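Local coordinates for fibrillarin-like rRNA/tRNA 2'-O-methyltransferase (Aeropyrum pernix, PDB 4DF3), which probably uses S-adenosylmethionine to methylate ribose 2'-hydroxyls in rRNA and tRNA, at sites chosen by a guide RNA, at residues A[153-157]-A[158-162]; A[200-203]-A[204-208]. The protein carries 2 engineered substitutions. All blocks are in the same frame, centred on the assembly; numbering follows the deposited sequence.

Contact 1 of 2, residues A[153-157]-A[158-162]; sequences ADVAQ and PEQAA. With SAM (S-adenosylmethionine), chain C.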
loop_
_atom_site.group_PDB
_atom_site.type_symbol
_atom_site.label_atom_id
_atom_site.label_comp_id
_atom_site.label_asym_id
_atom_site.label_seq_id
_atom_site.Cartn_x
_atom_site.Cartn_y
_atom_site.Cartn_z
ATOM N N ALA A 153 -2.750 -1.530 5.985
ATOM C CA ALA A 153 -2.577 -2.739 6.830
ATOM C C ALA A 153 -2.600 -3.954 5.953
ATOM O O ALA A 153 -3.569 -4.174 5.234
ATOM C CB ALA A 153 -3.654 -2.824 7.925
ATOM N N ASP A 154 -1.545 -4.755 6.042
ATOM C CA ASP A 154 -1.491 -6.042 5.367
ATOM C C ASP A 154 -0.653 -6.995 6.210
ATOM O O ASP A 154 0.449 -7.328 5.818
ATOM C CB ASP A 154 -0.875 -5.877 3.968
ATOM C CG ASP A 154 -0.944 -7.180 3.123
ATOM O OD1 ASP A 154 -0.287 -7.218 2.056
ATOM O OD2 ASP A 154 -1.593 -8.179 3.555
ATOM N N VAL A 155 -1.127 -7.357 7.397
ATOM C CA VAL A 155 -0.269 -8.247 8.268
ATOM C C VAL A 155 -0.538 -9.766 8.104
ATOM O O VAL A 155 0.212 -10.618 8.673
ATOM C CB VAL A 155 -0.301 -7.876 9.736
ATOM C CG1 VAL A 155 0.353 -6.451 9.932
ATOM C CG2 VAL A 155 -1.754 -7.977 10.323
ATOM N N ALA A 156 -1.553 -10.091 7.311
ATOM C CA ALA A 156 -1.893 -11.508 7.021
ATOM C C ALA A 156 -2.117 -12.274 8.335
ATOM O O ALA A 156 -1.517 -13.336 8.571
ATOM C CB ALA A 156 -0.790 -12.190 6.172
ATOM N N GLN A 157 -2.938 -11.700 9.203
ATOM C CA GLN A 157 -3.283 -12.305 10.499
ATOM C C GLN A 157 -4.795 -12.204 10.618
ATOM O O GLN A 157 -5.381 -11.230 10.131
ATOM C CB GLN A 157 -2.668 -11.541 11.649
ATOM C CG GLN A 157 -1.138 -11.518 11.679
ATOM C CD GLN A 157 -0.497 -12.841 12.171
ATOM O OE1 GLN A 157 -1.162 -13.889 12.275
ATOM N NE2 GLN A 157 0.798 -12.784 12.473
ATOM N N PRO A 158 -5.436 -13.234 11.202
ATOM C CA PRO A 158 -6.838 -13.153 11.553
ATOM C C PRO A 158 -7.000 -11.963 12.453
ATOM O O PRO A 158 -6.011 -11.561 13.097
ATOM C CB PRO A 158 -7.037 -14.398 12.424
ATOM C CG PRO A 158 -6.055 -15.391 11.862
ATOM C CD PRO A 158 -4.851 -14.542 11.574
ATOM N N GLU A 159 -8.201 -11.394 12.467
ATOM C CA GLU A 159 -8.549 -10.305 13.393
ATOM C C GLU A 159 -7.622 -9.103 13.226
ATOM O O GLU A 159 -7.281 -8.333 14.186
ATOM C CB GLU A 159 -8.651 -10.818 14.844
ATOM C CG GLU A 159 -9.930 -11.725 15.047
ATOM C CD GLU A 159 -10.088 -12.227 16.477
ATOM O OE1 GLU A 159 -9.543 -11.614 17.414
ATOM O OE2 GLU A 159 -10.780 -13.248 16.684
ATOM N N GLN A 160 -7.359 -8.847 11.952
ATOM C CA GLN A 160 -6.605 -7.677 11.581
ATOM C C GLN A 160 -7.368 -6.380 11.878
ATOM O O GLN A 160 -6.715 -5.343 12.225
ATOM C CB GLN A 160 -6.193 -7.797 10.110
ATOM C CG GLN A 160 -5.324 -6.641 9.661
ATOM C CD GLN A 160 -4.783 -6.856 8.286
ATOM O OE1 GLN A 160 -3.643 -6.520 8.028
ATOM N NE2 GLN A 160 -5.580 -7.483 7.402
ATOM N N ALA A 161 -8.722 -6.412 11.795
ATOM C CA ALA A 161 -9.482 -5.196 11.967
ATOM C C ALA A 161 -9.278 -4.616 13.381
ATOM O O ALA A 161 -9.163 -3.407 13.509
ATOM C CB ALA A 161 -10.948 -5.366 11.631
ATOM N N ALA A 162 -9.236 -5.472 14.406
ATOM C CA ALA A 162 -8.929 -5.017 15.791
ATOM C C ALA A 162 -7.554 -4.368 15.881
ATOM O O ALA A 162 -7.419 -3.367 16.567
ATOM C CB ALA A 162 -9.031 -6.213 16.802
HETATM N N SAM C . 2.476 -5.350 2.592
HETATM C CA SAM C . 3.548 -6.155 1.939
HETATM C C SAM C . 3.577 -5.746 0.464
HETATM O O SAM C . 2.533 -5.390 -0.122
HETATM O OXT SAM C . 4.641 -5.765 -0.147
HETATM C CB SAM C . 3.290 -7.699 2.034
HETATM C CG SAM C . 3.037 -7.984 3.505
HETATM S SD SAM C . 3.245 -9.708 4.032
HETATM C CE SAM C . 1.633 -10.192 3.363
HETATM C "C5'" SAM C . 2.808 -9.596 5.806
HETATM C "C4'" SAM C . 3.978 -9.179 6.702
HETATM O "O4'" SAM C . 3.557 -8.755 7.997
HETATM C "C3'" SAM C . 5.037 -10.235 6.982
HETATM O "O3'" SAM C . 6.266 -9.664 6.522
HETATM C "C2'" SAM C . 4.957 -10.560 8.482
HETATM O "O2'" SAM C . 6.224 -10.817 9.046
HETATM C "C1'" SAM C . 4.380 -9.274 9.058
HETATM N N9 SAM C . 3.495 -9.454 10.226
HETATM C C8 SAM C . 2.571 -10.462 10.524
HETATM N N7 SAM C . 1.991 -10.170 11.752
HETATM C C5 SAM C . 2.524 -9.034 12.223
HETATM C C6 SAM C . 2.283 -8.301 13.374
HETATM N N6 SAM C . 1.380 -8.669 14.364
HETATM N N1 SAM C . 3.048 -7.145 13.431
HETATM C C2 SAM C . 3.986 -6.658 12.539
HETATM N N3 SAM C . 4.200 -7.409 11.396
HETATM C C4 SAM C . 3.495 -8.567 11.289
HETATM O O HOH W 1 -3.426 -9.038 5.335
#

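Contact 2 of 2, residues A[200-203]-A[204-208]; sequences EIKT and LMDGG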
loop_
_atom_site.group_PDB
_atom_site.type_symbol
_atom_site.label_atom_id
_atom_site.label_comp_id
_atom_site.label_asym_id
_atom_site.label_seq_id
_atom_site.Cartn_x
_atom_site.Cartn_y
_atom_site.Cartn_z
ATOM N N GLU A 200 -14.907 -8.804 10.548
ATOM C CA GLU A 200 -13.838 -7.786 10.300
ATOM C C GLU A 200 -14.461 -6.469 9.965
ATOM O O GLU A 200 -14.064 -5.448 10.475
ATOM C CB GLU A 200 -12.877 -8.215 9.176
ATOM C CG GLU A 200 -12.066 -9.376 9.586
ATOM C CD GLU A 200 -11.085 -9.038 10.761
ATOM O OE1 GLU A 200 -10.053 -8.424 10.490
ATOM O OE2 GLU A 200 -11.369 -9.394 11.918
ATOM N N ILE A 201 -15.435 -6.466 9.055
ATOM C CA ILE A 201 -15.986 -5.168 8.623
ATOM C C ILE A 201 -16.700 -4.507 9.792
ATOM O O ILE A 201 -16.669 -3.289 9.931
ATOM C CB ILE A 201 -16.985 -5.343 7.442
ATOM C CG1 ILE A 201 -16.302 -6.033 6.247
ATOM C CG2 ILE A 201 -17.745 -3.999 7.088
ATOM C CD1 ILE A 201 -15.442 -5.126 5.389
ATOM N N LYS A 202 -17.393 -5.311 10.617
ATOM C CA LYS A 202 -18.147 -4.729 11.715
ATOM C C LYS A 202 -17.182 -4.124 12.747
ATOM O O LYS A 202 -17.439 -3.090 13.324
ATOM C CB LYS A 202 -19.045 -5.792 12.378
ATOM C CG LYS A 202 -19.882 -5.246 13.565
ATOM C CD LYS A 202 -21.064 -6.260 13.851
ATOM C CE LYS A 202 -22.041 -5.846 14.963
ATOM N NZ LYS A 202 -21.368 -5.636 16.262
ATOM N N THR A 203 -16.056 -4.791 12.939
ATOM C CA THR A 203 -15.006 -4.303 13.867
ATOM C C THR A 203 -14.516 -2.936 13.405
ATOM O O THR A 203 -14.346 -2.022 14.208
ATOM C CB THR A 203 -13.891 -5.370 13.964
ATOM O OG1 THR A 203 -14.458 -6.572 14.501
ATOM C CG2 THR A 203 -12.751 -4.940 14.866
ATOM N N LEU A 204 -14.347 -2.761 12.082
ATOM C CA LEU A 204 -13.901 -1.491 11.571
ATOM C C LEU A 204 -14.979 -0.443 11.845
ATOM O O LEU A 204 -14.680 0.645 12.302
ATOM C CB LEU A 204 -13.590 -1.570 10.040
ATOM C CG LEU A 204 -12.408 -2.499 9.743
ATOM C CD1 LEU A 204 -12.211 -2.662 8.198
ATOM C CD2 LEU A 204 -11.083 -1.923 10.329
ATOM N N MET A 205 -16.236 -0.802 11.559
ATOM C CA MET A 205 -17.355 0.140 11.655
ATOM C C MET A 205 -17.592 0.496 13.107
ATOM O O MET A 205 -17.740 1.675 13.424
ATOM C CB MET A 205 -18.621 -0.454 11.059
ATOM C CG MET A 205 -18.414 -0.921 9.637
ATOM S SD MET A 205 -19.930 -1.339 8.764
ATOM C CE MET A 205 -20.647 -2.760 9.610
ATOM N N ASP A 206 -17.580 -0.516 13.969
ATOM C CA ASP A 206 -17.624 -0.278 15.439
ATOM C C ASP A 206 -16.459 0.578 15.940
ATOM O O ASP A 206 -16.576 1.198 17.010
ATOM C CB ASP A 206 -17.691 -1.589 16.288
ATOM C CG ASP A 206 -19.019 -2.332 16.145
ATOM O OD1 ASP A 206 -19.997 -1.763 15.597
ATOM O OD2 ASP A 206 -19.043 -3.534 16.517
ATOM N N GLY A 207 -15.329 0.589 15.211
ATOM C CA GLY A 207 -14.192 1.462 15.538
ATOM C C GLY A 207 -14.264 2.864 14.963
ATOM O O GLY A 207 -13.293 3.597 15.045
ATOM N N GLY A 208 -15.406 3.251 14.381
ATOM C CA GLY A 208 -15.577 4.599 13.838
ATOM C C GLY A 208 -15.110 4.778 12.405
ATOM O O GLY A 208 -15.008 5.907 11.906
#

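Contact 1 of 2, residues A[153-157]-A[158-162]
In this Rossmann-like methyltransferase, V155 and Q160 meet where the loop carrying part of the S-adenosylmethionine site turns into a helix. The amide carbon of Q160 is carried back toward the loop by a chain extended from CA, with CG anti to the backbone N (chi1 -177°), and OE1 accepts the backbone N-H of V155. That bond is short and nearly straight, 2.7 Å from V155 N to Q160 OE1 at 173°, although the donor is tilted out of the carbonyl plane. V155 CG2 lies against the same oxygen, 3.3 Å from Q160 OE1, while CB and CG1 of V155 face the adenine. Q157, bent at chi2 (-76°), brings NE2 to the base, where it donates to N7 of the cofactor over 3.0 Å. A water accepts from A156 N at 2.9 Å and donates to D154 OD2, whose other oxygen, OD1, forms a salt bridge with K61 NZ. An alanine in place of Q160 would probably leave V155 N without its acceptor and the cofactor-binding loop freer to shift. Q160 NE2 donates to A181 O, tying the first turn of helix 160-171 to strand 176-183, beside strand 148-153 from which the loop emerges.

Contact 2 of 2, residues A[200-203]-A[204-208]
E200 and L204, one turn apart, form the buried and tightly packed side of the last turns of helix 195-206. L204 N donates to E200 O over 3.1 Å, and L204 CG rests 3.5 Å from the same E200 O. L204 is set against M178 and M180 of strand 176-183, A161 and V164 of helix 160-171, and I227 of strand 224-229. The next main-chain bond is equally regular, M205 N donating to I201 O over 3.0 Å. At its C-terminus the helix closes in a Schellman motif. G208, with positive phi (87°), is the C-prime residue: G208 N bonds to M205 O over 3.0 Å, and the N-H of the residue that follows G208 bonds to L204 O. Just before it, the bond from G207 N to T203 O is noticeably bent, 131° at the hydrogen. The solvent side is looser. There I201 and M205 cross, with M205 SD 3.8 Å from I201 CG2, and the bend at chi3 (-65°) folds the methyl CE of M205 back over the helix to 3.8 Å from K202 CA. K202 runs outward with CG anti to its own N until a turn at chi4 brings K202 NZ to 3.1 Å from D206 OD2, a salt bridge that uses the syn lone pair of D206 OD2. Both residues are exposed, and the aliphatic part of the lysine accompanies the bridge, K202 CG lying 3.5 Å from D206 OD2.

Contacts 1 and 2 follow one another along the chain, their centres about 13 Å apart, and illustrate how neighbouring helices of a Rossmann-like domain can be joined. Contact 1 opens helix 160-171 after strand 148-153; contact 2 ends helix 195-206, after strand 176-183. They touch: E200 OE1 lies 2.7 Å from A161 N and accepts its N-H, a carboxylate at a helix N-terminus, where the helix dipole would probably favour its negative charge. T203 CG2 packs beside A162 N, and Q160, E200 and L204 all lie on M180 of the mixed sheet. Helix 195-206 thus packs against the start of helix 160-171, which follows the cofactor-binding loop; the E200 side chain lies about 12 Å from the cofactor.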